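Probable hydrogenase nickel incorporation protein hypB (PDB 2HF9) probably acts as a weakly active, dimeric GTPase that helps insert nickel into the metal centre of [NiFe] hydrogenases during their maturation. Local coordinates at residues Lys31-His36 and His109-Leu114; Leu122-Val127 and Leu138-Arg143; Lys57-Leu62 and Tyr66-Ile71. One frame throughout, in Å; residues are numbered along the deposited sequence.

In the fold
Contacts 1 and 2 have no hydrogen bond between their segments; contact 3 adds one backbone bond to its apolar packing. Most touching residues are buried in all three, on two faces of one parallel sheet. Contacts 1 and 2 share a face, where L122 of strand 121-125 touches L111 and L114. Contact 3 lies on the other face, joined to contact 2 probably through backbone hydrogen bonds of I71 with F123 and E125. Contact 2 is the most central, about 6 Å between its centre and that of the chain, against about 13 Å for contact 3 and 17 Å for contact 1. Exposed H109 puts zinc at the outer side of contact 1, whereas E125 binds magnesium from the buried strand of contact 2.

Contact 1 of 3, residues Lys31-His36 and His109-Leu114; sequences KLLNKH and HALEDL. With ZN (zinc ion), chain D.
L111 packs against L32 and L33, joining the last turns of helix 18-35 to the end of helix 104-111, two helices beside each other on one face of the parallel sheet of this P-loop NTPase fold. Two methyls of L111 divide the work. Its CD1 reaches CD2 of L32 at 3.9 Å, and its CD2 reaches CD2 of L33 at 4.0 Å. L32 and L111 run past each other in opposite senses, so a methyl of one lies alongside the chain of the other, and CB of L111 is also within 4.2 Å of L32 CD2. L33 instead meets L111 nearly at a right angle. The first torsions add to the difference already set by their places round the helix: in L32 CG is anti to the backbone N (chi1 176°), whereas in L33 it is anti to the carbonyl carbon (chi1 -66°). Branched leucines suit this place because L111 can give a methyl to each of two neighbours, while L32 and L33 each give CD2. L33 and L111 turn to the sheet as well, both touching L122, while A110, small enough for a helix to lie close, rests on V92 and I71.

Beyond this apolar layer the ends of the helices are polar. H36, just past the end of helix 18-35, presents its ring edge to CD1 of L32, and its ND1 is hydrogen-bonded to D117. On the outer side of helix 104-111, NE2 of H109 binds the zinc ion at 2.2 Å, with H105, one turn earlier, supplying a second NE2. The other ring nitrogen is held from behind: H109 ND1 donates to E112 OE1 at 3.1 Å, nearly straight at 167°, the oxygen lying in the imidazole plane while the donor approaches from above the carboxylate plane.

Contact 2 of 3, residues Leu122-Val127 and Leu138-Arg143; sequences LFIENV and LGTHKR. With MG (magnesium ion), chain C; GSP (5'-guanosine-diphosphate-monothiophosphate), chain E.
In I124, CG1 stands anti to the carbonyl carbon (chi1 -51°) and the chain extends beyond it, which carries CD1 out to T140 CG2 at 3.7 Å; CG2, anti to the backbone N, turns to L138 CD1 at 3.8 Å. A beta-branched residue thus serves two partners at once. L138 CD1 also touches N126 ND2 at 3.7 Å, an apolar methyl against the amide's nitrogen end. The amide oxygen has two donors: N126 OD1 takes the N-H of V127 at 2.9 Å, in the carbonyl plane on a lone pair, and that of L102 as well. Shortening N126 to alanine removes OD1 and ND2, which would probably leave the V127 and L102 amides without this acceptor and a gap beside the L138 methyl. On the other face of the strand, E125 extends its carboxylate to the nucleotide site, where OE2 binds the magnesium ion at 2.1 Å. T52, D80, one water and atoms O3G and O2B of the GTP analogue complete the six ligands. L138 and T140 also touch D42 of strand 39-45, which lies between strands 121-125 and 142-148. An acid carried by a central strand of the parallel sheet and binding magnesium is characteristic of P-loop nucleotide sites.

Contact 3 of 3, residues Lys57-Leu62 and Tyr66-Ile71; sequences KLIDNL and YKIACI
Y66 lies beside L62, both side chains pointing the same way, where helix 51-62 gives way to the short connection leading into strand 68-74. From CB outward the tyrosine follows the leucine. CB is 3.7 Å from L62 O. CG, anti to the carbonyl carbon (chi1 -59°), swings the ring along the leucine: CD1 lies near that same oxygen and also 4.2 Å from L62 CB; CE1 then passes L62 CD2 at 4.1 Å; and OH, beyond the leucine, is hydrogen-bonded to E219 of helix 211-224. A tyrosine suits the spot because its ring can run alongside the leucine while its hydroxyl still finds a polar partner. The backbone fixes the start of this path: Y66 N donates to L62 O at 2.8 Å, approaching nearly along the C=O axis, so the final carbonyl of the helix is satisfied by the residue that begins the return.

Farther along there are no hydrogen bonds between the segments. I68 CD1 rests on L62 CB at 3.9 Å and on the helix backbone, and its CG2 branch faces CG1 of I59. I59 in turn sends CD1 to the sulfur of C70, with 3.8 Å between I59 CD1 and C70 SG; the small cysteine leaves room for the longer isoleucine. On the outer side of the helix, N61 folds back so that its ND2 and its own backbone N reach K57 O from opposite faces of the carbonyl plane.

The helix and strand segments run almost antiparallel (168°), with axes 10.0 Å apart. This is the second half of a beta-alpha-beta crossover from strand 39-45 through helix 51-62 to strand 68-74; I68 also touches F123 of the intervening strand 121-125, while L58 packs against F211 and L215 of helix 211-224 alongside.

Contact 1 of 3, residues Lys31-His36 and His109-Leu114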
loop_
_atom_site.group_PDB
_atom_site.type_symbol
_atom_site.label_atom_id
_atom_site.label_comp_id
_atom_site.label_asym_id
_atom_site.label_seq_id
_atom_site.Cartn_x
_atom_site.Cartn_y
_atom_site.Cartn_z
ATOM N N LYS A 31 -17.959 -20.221 -12.198
ATOM C CA LYS A 31 -18.673 -21.167 -13.049
ATOM C C LYS A 31 -18.234 -21.055 -14.513
ATOM O O LYS A 31 -17.982 -22.071 -15.166
ATOM C CB LYS A 31 -20.199 -21.012 -12.859
ATOM C CG LYS A 31 -21.141 -21.701 -13.881
ATOM C CD LYS A 31 -20.677 -23.069 -14.418
ATOM C CE LYS A 31 -20.244 -24.051 -13.341
ATOM N NZ LYS A 31 -19.106 -24.875 -13.842
ATOM N N LEU A 32 -18.109 -19.825 -15.013
ATOM C CA LEU A 32 -17.643 -19.594 -16.382
ATOM C C LEU A 32 -16.227 -20.134 -16.586
ATOM O O LEU A 32 -15.938 -20.776 -17.598
ATOM C CB LEU A 32 -17.715 -18.103 -16.745
ATOM C CG LEU A 32 -17.172 -17.661 -18.113
ATOM C CD1 LEU A 32 -18.010 -18.204 -19.270
ATOM C CD2 LEU A 32 -17.066 -16.138 -18.192
ATOM N N LEU A 33 -15.353 -19.870 -15.618
ATOM C CA LEU A 33 -13.976 -20.354 -15.663
ATOM C C LEU A 33 -13.913 -21.885 -15.634
ATOM O O LEU A 33 -13.199 -22.489 -16.441
ATOM C CB LEU A 33 -13.153 -19.751 -14.520
ATOM C CG LEU A 33 -12.919 -18.235 -14.571
ATOM C CD1 LEU A 33 -12.473 -17.730 -13.215
ATOM C CD2 LEU A 33 -11.919 -17.838 -15.648
ATOM N N ASN A 34 -14.674 -22.496 -14.722
ATOM C CA ASN A 34 -14.746 -23.962 -14.601
ATOM C C ASN A 34 -15.260 -24.642 -15.868
ATOM O O ASN A 34 -14.794 -25.722 -16.240
ATOM C CB ASN A 34 -15.612 -24.373 -13.405
ATOM C CG ASN A 34 -14.939 -24.099 -12.068
ATOM O OD1 ASN A 34 -13.713 -24.069 -11.968
ATOM N ND2 ASN A 34 -15.747 -23.904 -11.030
ATOM N N LYS A 35 -16.217 -23.984 -16.516
ATOM C CA LYS A 35 -16.813 -24.430 -17.769
ATOM C C LYS A 35 -15.756 -24.543 -18.864
ATOM O O LYS A 35 -15.806 -25.447 -19.699
ATOM C CB LYS A 35 -17.880 -23.417 -18.184
ATOM C CG LYS A 35 -19.213 -23.994 -18.625
ATOM C CD LYS A 35 -20.378 -23.114 -18.125
ATOM C CE LYS A 35 -20.159 -21.621 -18.427
ATOM N NZ LYS A 35 -20.811 -20.708 -17.424
ATOM N N HIS A 36 -14.791 -23.624 -18.838
ATOM C CA HIS A 36 -13.719 -23.583 -19.828
ATOM C C HIS A 36 -12.381 -24.120 -19.315
ATOM O O HIS A 36 -11.360 -23.988 -19.991
ATOM C CB HIS A 36 -13.561 -22.167 -20.377
ATOM C CG HIS A 36 -14.766 -21.672 -21.111
ATOM N ND1 HIS A 36 -15.054 -22.048 -22.405
ATOM C CD2 HIS A 36 -15.765 -20.841 -20.730
ATOM C CE1 HIS A 36 -16.175 -21.465 -22.792
ATOM N NE2 HIS A 36 -16.628 -20.731 -21.793
ATOM N N HIS A 109 -16.370 -8.771 -17.031
ATOM C CA HIS A 109 -16.268 -8.144 -18.352
ATOM C C HIS A 109 -14.892 -8.311 -18.988
ATOM O O HIS A 109 -14.779 -8.435 -20.208
ATOM C CB HIS A 109 -16.657 -6.668 -18.273
ATOM C CG HIS A 109 -18.129 -6.452 -18.127
ATOM N ND1 HIS A 109 -19.027 -6.799 -19.114
ATOM C CD2 HIS A 109 -18.864 -5.954 -17.105
ATOM C CE1 HIS A 109 -20.252 -6.513 -18.711
ATOM N NE2 HIS A 109 -20.182 -5.998 -17.496
ATOM N N ALA A 110 -13.851 -8.318 -18.160
ATOM C CA ALA A 110 -12.501 -8.611 -18.646
ATOM C C ALA A 110 -12.454 -10.006 -19.275
ATOM O O ALA A 110 -11.802 -10.203 -20.305
ATOM C CB ALA A 110 -11.485 -8.484 -17.520
ATOM N N LEU A 111 -13.169 -10.954 -18.666
ATOM C CA LEU A 111 -13.258 -12.332 -19.165
ATOM C C LEU A 111 -13.835 -12.430 -20.578
ATOM O O LEU A 111 -13.515 -13.358 -21.319
ATOM C CB LEU A 111 -14.065 -13.218 -18.205
ATOM C CG LEU A 111 -13.534 -13.442 -16.785
ATOM C CD1 LEU A 111 -14.464 -14.344 -15.992
ATOM C CD2 LEU A 111 -12.130 -14.013 -16.804
ATOM N N GLU A 112 -14.679 -11.466 -20.942
ATOM C CA GLU A 112 -15.270 -11.407 -22.282
ATOM C C GLU A 112 -14.222 -11.113 -23.363
ATOM O O GLU A 112 -14.418 -11.465 -24.530
ATOM C CB GLU A 112 -16.415 -10.383 -22.324
ATOM C CG GLU A 112 -17.605 -10.743 -21.424
ATOM C CD GLU A 112 -18.565 -9.582 -21.184
ATOM O OE1 GLU A 112 -18.280 -8.444 -21.617
ATOM O OE2 GLU A 112 -19.613 -9.811 -20.551
ATOM N N ASP A 113 -13.111 -10.493 -22.967
ATOM C CA ASP A 113 -12.011 -10.180 -23.890
ATOM C C ASP A 113 -10.973 -11.305 -24.019
ATOM O O ASP A 113 -9.961 -11.154 -24.713
ATOM C CB ASP A 113 -11.330 -8.868 -23.487
ATOM C CG ASP A 113 -12.138 -7.642 -23.878
ATOM O OD1 ASP A 113 -12.868 -7.691 -24.895
ATOM O OD2 ASP A 113 -12.037 -6.619 -23.173
ATOM N N LEU A 114 -11.229 -12.427 -23.353
ATOM C CA LEU A 114 -10.337 -13.580 -23.395
ATOM C C LEU A 114 -10.989 -14.774 -24.092
ATOM O O LEU A 114 -12.191 -15.003 -23.951
ATOM C CB LEU A 114 -9.918 -13.981 -21.974
ATOM C CG LEU A 114 -9.099 -12.983 -21.140
ATOM C CD1 LEU A 114 -8.993 -13.440 -19.688
ATOM C CD2 LEU A 114 -7.713 -12.763 -21.735
HETATM ZN ZN ZN D . -21.686 -5.052 -16.145
#

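Contact 2 of 3, residues Leu122-Val127 and Leu138-Arg143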
loop_
_atom_site.group_PDB
_atom_site.type_symbol
_atom_site.label_atom_id
_atom_site.label_comp_id
_atom_site.label_asym_id
_atom_site.label_seq_id
_atom_site.Cartn_x
_atom_site.Cartn_y
_atom_site.Cartn_z
ATOM N N LEU A 122 -5.334 -18.276 -15.287
ATOM C CA LEU A 122 -5.576 -16.839 -15.266
ATOM C C LEU A 122 -4.948 -16.207 -14.028
ATOM O O LEU A 122 -5.282 -16.574 -12.900
ATOM C CB LEU A 122 -7.083 -16.539 -15.313
ATOM C CG LEU A 122 -7.521 -15.071 -15.209
ATOM C CD1 LEU A 122 -6.978 -14.228 -16.358
ATOM C CD2 LEU A 122 -9.041 -14.969 -15.142
ATOM N N PHE A 123 -4.035 -15.268 -14.251
ATOM C CA PHE A 123 -3.419 -14.514 -13.162
ATOM C C PHE A 123 -3.990 -13.103 -13.160
ATOM O O PHE A 123 -3.847 -12.366 -14.139
ATOM C CB PHE A 123 -1.889 -14.446 -13.306
ATOM C CG PHE A 123 -1.195 -15.792 -13.303
ATOM C CD1 PHE A 123 -0.031 -15.974 -14.055
ATOM C CD2 PHE A 123 -1.683 -16.860 -12.552
ATOM C CE1 PHE A 123 0.637 -17.201 -14.065
ATOM C CE2 PHE A 123 -1.027 -18.098 -12.556
ATOM C CZ PHE A 123 0.138 -18.266 -13.318
ATOM N N ILE A 124 -4.642 -12.734 -12.065
ATOM C CA ILE A 124 -5.188 -11.390 -11.923
ATOM C C ILE A 124 -4.360 -10.591 -10.925
ATOM O O ILE A 124 -4.269 -10.968 -9.753
ATOM C CB ILE A 124 -6.662 -11.411 -11.447
ATOM C CG1 ILE A 124 -7.512 -12.345 -12.317
ATOM C CG2 ILE A 124 -7.235 -9.989 -11.414
ATOM C CD1 ILE A 124 -8.976 -12.419 -11.889
ATOM N N GLU A 125 -3.750 -9.499 -11.383
ATOM C CA GLU A 125 -3.071 -8.604 -10.455
ATOM C C GLU A 125 -4.032 -7.535 -9.965
ATOM O O GLU A 125 -4.424 -6.639 -10.715
ATOM C CB GLU A 125 -1.817 -7.966 -11.052
ATOM C CG GLU A 125 -1.052 -7.144 -10.020
ATOM C CD GLU A 125 0.322 -6.726 -10.481
ATOM O OE1 GLU A 125 0.867 -7.365 -11.398
ATOM O OE2 GLU A 125 0.866 -5.744 -9.932
ATOM N N ASN A 126 -4.410 -7.658 -8.697
ATOM C CA ASN A 126 -5.300 -6.715 -8.050
ATOM C C ASN A 126 -4.574 -5.396 -7.802
ATOM O O ASN A 126 -3.356 -5.306 -7.982
ATOM C CB ASN A 126 -5.784 -7.307 -6.724
ATOM C CG ASN A 126 -7.217 -6.943 -6.406
ATOM O OD1 ASN A 126 -7.639 -5.794 -6.564
ATOM N ND2 ASN A 126 -7.972 -7.924 -5.934
ATOM N N VAL A 127 -5.308 -4.372 -7.384
ATOM C CA VAL A 127 -4.668 -3.099 -7.055
ATOM C C VAL A 127 -3.867 -3.257 -5.751
ATOM O O VAL A 127 -4.237 -4.054 -4.886
ATOM C CB VAL A 127 -5.680 -1.926 -6.971
ATOM C CG1 VAL A 127 -6.734 -2.018 -8.080
ATOM C CG2 VAL A 127 -6.343 -1.893 -5.628
ATOM N N LEU A 138 -13.229 -11.962 -6.449
ATOM C CA LEU A 138 -13.211 -11.673 -7.885
ATOM C C LEU A 138 -13.816 -12.799 -8.723
ATOM O O LEU A 138 -14.051 -12.634 -9.924
ATOM C CB LEU A 138 -11.780 -11.383 -8.363
ATOM C CG LEU A 138 -10.989 -10.240 -7.713
ATOM C CD1 LEU A 138 -9.694 -9.984 -8.477
ATOM C CD2 LEU A 138 -11.802 -8.966 -7.634
ATOM N N GLY A 139 -14.073 -13.935 -8.083
ATOM C CA GLY A 139 -14.509 -15.140 -8.784
ATOM C C GLY A 139 -13.335 -16.026 -9.149
ATOM O O GLY A 139 -13.389 -16.771 -10.125
ATOM N N THR A 140 -12.271 -15.935 -8.355
ATOM C CA THR A 140 -11.065 -16.735 -8.561
ATOM C C THR A 140 -11.131 -18.012 -7.729
ATOM O O THR A 140 -11.944 -18.125 -6.805
ATOM C CB THR A 140 -9.785 -15.936 -8.193
ATOM O OG1 THR A 140 -9.875 -15.474 -6.838
ATOM C CG2 THR A 140 -9.619 -14.739 -9.110
ATOM N N HIS A 141 -10.279 -18.974 -8.067
ATOM C CA HIS A 141 -10.163 -20.211 -7.302
ATOM C C HIS A 141 -9.313 -20.023 -6.050
ATOM O O HIS A 141 -9.644 -20.549 -4.986
ATOM C CB HIS A 141 -9.608 -21.331 -8.183
ATOM C CG HIS A 141 -10.520 -21.700 -9.310
ATOM N ND1 HIS A 141 -10.470 -21.081 -10.540
ATOM C CD2 HIS A 141 -11.532 -22.594 -9.377
ATOM C CE1 HIS A 141 -11.402 -21.594 -11.324
ATOM N NE2 HIS A 141 -12.061 -22.512 -10.642
ATOM N N LYS A 142 -8.225 -19.264 -6.175
ATOM C CA LYS A 142 -7.341 -19.000 -5.042
ATOM C C LYS A 142 -6.939 -17.536 -4.926
ATOM O O LYS A 142 -6.873 -16.801 -5.917
ATOM C CB LYS A 142 -6.076 -19.874 -5.096
ATOM C CG LYS A 142 -6.313 -21.378 -5.051
ATOM C CD LYS A 142 -6.773 -21.868 -3.684
ATOM C CE LYS A 142 -7.191 -23.330 -3.752
ATOM N NZ LYS A 142 -7.772 -23.793 -2.464
ATOM N N ARG A 143 -6.660 -17.135 -3.692
ATOM C CA ARG A 143 -6.204 -15.795 -3.393
ATOM C C ARG A 143 -4.782 -15.842 -2.849
ATOM O O ARG A 143 -4.470 -16.635 -1.956
ATOM C CB ARG A 143 -7.161 -15.133 -2.407
ATOM C CG ARG A 143 -8.535 -14.848 -3.011
ATOM C CD ARG A 143 -9.615 -14.668 -1.958
ATOM N NE ARG A 143 -9.446 -13.448 -1.163
ATOM C CZ ARG A 143 -9.900 -12.244 -1.511
ATOM N NH1 ARG A 143 -10.545 -12.069 -2.659
ATOM N NH2 ARG A 143 -9.692 -11.205 -0.715
HETATM MG MG MG C . 2.636 -4.613 -10.350
HETATM P PG GSP E . 2.652 -2.476 -7.964
HETATM O O3B GSP E . 3.981 -3.247 -7.487
HETATM S S1G GSP E . 1.601 -2.242 -6.617
HETATM O O2G GSP E . 3.125 -1.120 -8.520
HETATM O O3G GSP E . 1.971 -3.288 -9.078
HETATM P PB GSP E . 4.193 -4.845 -7.560
HETATM O O1B GSP E . 3.688 -5.446 -6.308
HETATM O O2B GSP E . 3.616 -5.460 -8.769
HETATM P PA GSP E . 6.879 -5.135 -8.646
HETATM O O1A GSP E . 6.828 -6.486 -9.253
HETATM O O2A GSP E . 6.747 -4.064 -9.667
HETATM O O3A GSP E . 5.800 -4.964 -7.463
HETATM O "O5'" GSP E . 8.235 -5.015 -7.802
HETATM C "C5'" GSP E . 8.541 -3.844 -7.071
HETATM C "C4'" GSP E . 10.053 -3.682 -6.962
HETATM O "O4'" GSP E . 10.599 -4.658 -6.089
HETATM C "C3'" GSP E . 10.775 -3.846 -8.290
HETATM O "O3'" GSP E . 11.805 -2.884 -8.292
HETATM C "C2'" GSP E . 11.357 -5.241 -8.228
HETATM O "O2'" GSP E . 12.557 -5.349 -8.947
HETATM C "C1'" GSP E . 11.611 -5.408 -6.743
HETATM N N9 GSP E . 11.523 -6.775 -6.205
HETATM C C8 GSP E . 10.464 -7.647 -6.260
HETATM N N7 GSP E . 10.809 -8.764 -5.583
HETATM C C5 GSP E . 12.058 -8.610 -5.086
HETATM C C6 GSP E . 12.884 -9.433 -4.321
HETATM O O6 GSP E . 12.499 -10.547 -3.971
HETATM N N1 GSP E . 14.138 -8.979 -3.953
HETATM C C2 GSP E . 14.570 -7.723 -4.347
HETATM N N2 GSP E . 15.778 -7.293 -3.997
HETATM N N3 GSP E . 13.746 -6.909 -5.103
HETATM C C4 GSP E . 12.511 -7.352 -5.461
HETATM O O HOH W 1 4.322 -3.553 -10.802
#

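Contact 3 of 3, residues Lys57-Leu62 and Tyr66-Ile71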
loop_
_atom_site.group_PDB
_atom_site.type_symbol
_atom_site.label_atom_id
_atom_site.label_comp_id
_atom_site.label_asym_id
_atom_site.label_seq_id
_atom_site.Cartn_x
_atom_site.Cartn_y
_atom_site.Cartn_z
ATOM N N LYS A 57 7.630 -14.213 -13.438
ATOM C CA LYS A 57 8.368 -15.452 -13.193
ATOM C C LYS A 57 7.486 -16.687 -13.361
ATOM O O LYS A 57 7.924 -17.691 -13.925
ATOM C CB LYS A 57 9.025 -15.442 -11.802
ATOM C CG LYS A 57 10.144 -14.413 -11.628
ATOM C CD LYS A 57 11.344 -14.723 -12.504
ATOM C CE LYS A 57 12.501 -13.778 -12.227
ATOM N NZ LYS A 57 13.655 -14.106 -13.117
ATOM N N LEU A 58 6.247 -16.610 -12.873
ATOM C CA LEU A 58 5.291 -17.706 -13.043
ATOM C C LEU A 58 4.957 -17.987 -14.509
ATOM O O LEU A 58 4.928 -19.152 -14.925
ATOM C CB LEU A 58 4.016 -17.463 -12.232
ATOM C CG LEU A 58 4.138 -17.587 -10.707
ATOM C CD1 LEU A 58 2.847 -17.132 -10.045
ATOM C CD2 LEU A 58 4.486 -19.008 -10.278
ATOM N N ILE A 59 4.709 -16.931 -15.283
ATOM C CA ILE A 59 4.503 -17.062 -16.733
ATOM C C ILE A 59 5.679 -17.793 -17.390
ATOM O O ILE A 59 5.486 -18.819 -18.047
ATOM C CB ILE A 59 4.276 -15.690 -17.422
ATOM C CG1 ILE A 59 2.955 -15.068 -16.959
ATOM C CG2 ILE A 59 4.271 -15.840 -18.957
ATOM C CD1 ILE A 59 2.857 -13.566 -17.212
ATOM N N ASP A 60 6.889 -17.271 -17.194
ATOM C CA ASP A 60 8.106 -17.857 -17.771
ATOM C C ASP A 60 8.242 -19.349 -17.488
ATOM O O ASP A 60 8.657 -20.122 -18.354
ATOM C CB ASP A 60 9.353 -17.145 -17.237
ATOM C CG ASP A 60 9.516 -15.747 -17.789
ATOM O OD1 ASP A 60 8.719 -15.347 -18.657
ATOM O OD2 ASP A 60 10.449 -15.042 -17.348
ATOM N N ASN A 61 7.888 -19.748 -16.272
ATOM C CA ASN A 61 8.163 -21.104 -15.821
ATOM C C ASN A 61 7.006 -22.089 -15.990
ATOM O O ASN A 61 7.192 -23.294 -15.835
ATOM C CB ASN A 61 8.731 -21.078 -14.395
ATOM C CG ASN A 61 10.136 -20.488 -14.352
ATOM O OD1 ASN A 61 11.097 -21.126 -14.788
ATOM N ND2 ASN A 61 10.256 -19.252 -13.861
ATOM N N LEU A 62 5.834 -21.579 -16.364
ATOM C CA LEU A 62 4.647 -22.421 -16.536
ATOM C C LEU A 62 4.095 -22.427 -17.961
ATOM O O LEU A 62 3.229 -23.246 -18.283
ATOM C CB LEU A 62 3.542 -22.007 -15.553
ATOM C CG LEU A 62 3.758 -22.267 -14.061
ATOM C CD1 LEU A 62 2.704 -21.527 -13.229
ATOM C CD2 LEU A 62 3.754 -23.757 -13.750
ATOM N N TYR A 66 1.176 -24.683 -19.570
ATOM C CA TYR A 66 -0.134 -24.029 -19.554
ATOM C C TYR A 66 -0.191 -22.822 -20.477
ATOM O O TYR A 66 0.801 -22.111 -20.651
ATOM C CB TYR A 66 -0.483 -23.556 -18.144
ATOM C CG TYR A 66 -0.533 -24.639 -17.097
ATOM C CD1 TYR A 66 0.523 -24.821 -16.206
ATOM C CD2 TYR A 66 -1.640 -25.479 -16.993
ATOM C CE1 TYR A 66 0.476 -25.816 -15.234
ATOM C CE2 TYR A 66 -1.697 -26.474 -16.029
ATOM C CZ TYR A 66 -0.637 -26.636 -15.154
ATOM O OH TYR A 66 -0.698 -27.622 -14.203
ATOM N N LYS A 67 -1.368 -22.591 -21.048
ATOM C CA LYS A 67 -1.654 -21.346 -21.753
ATOM C C LYS A 67 -2.152 -20.346 -20.715
ATOM O O LYS A 67 -3.116 -20.610 -19.992
ATOM C CB LYS A 67 -2.694 -21.571 -22.851
ATOM C CG LYS A 67 -2.221 -22.513 -23.960
ATOM C CD LYS A 67 -3.385 -23.002 -24.802
ATOM C CE LYS A 67 -2.995 -24.195 -25.657
ATOM N NZ LYS A 67 -4.193 -24.765 -26.336
ATOM N N ILE A 68 -1.478 -19.206 -20.630
ATOM C CA ILE A 68 -1.690 -18.281 -19.520
ATOM C C ILE A 68 -2.217 -16.928 -19.993
ATOM O O ILE A 68 -1.721 -16.356 -20.967
ATOM C CB ILE A 68 -0.392 -18.103 -18.678
ATOM C CG1 ILE A 68 0.081 -19.455 -18.123
ATOM C CG2 ILE A 68 -0.607 -17.106 -17.531
ATOM C CD1 ILE A 68 1.564 -19.507 -17.783
ATOM N N ALA A 69 -3.243 -16.442 -19.297
ATOM C CA ALA A 69 -3.768 -15.098 -19.505
ATOM C C ALA A 69 -3.623 -14.310 -18.215
ATOM O O ALA A 69 -3.571 -14.892 -17.128
ATOM C CB ALA A 69 -5.229 -15.151 -19.922
ATOM N N CYS A 70 -3.554 -12.988 -18.345
ATOM C CA CYS A 70 -3.532 -12.092 -17.196
ATOM C C CYS A 70 -4.565 -10.979 -17.287
ATOM O O CYS A 70 -4.945 -10.546 -18.379
ATOM C CB CYS A 70 -2.151 -11.458 -17.027
ATOM S SG CYS A 70 -0.820 -12.637 -16.796
ATOM N N ILE A 71 -5.014 -10.539 -16.119
ATOM C CA ILE A 71 -5.763 -9.302 -15.965
ATOM C C ILE A 71 -4.927 -8.422 -15.039
ATOM O O ILE A 71 -4.619 -8.815 -13.910
ATOM C CB ILE A 71 -7.179 -9.546 -15.368
ATOM C CG1 ILE A 71 -8.065 -10.282 -16.378
ATOM C CG2 ILE A 71 -7.833 -8.222 -14.950
ATOM C CD1 ILE A 71 -9.310 -10.946 -15.772
#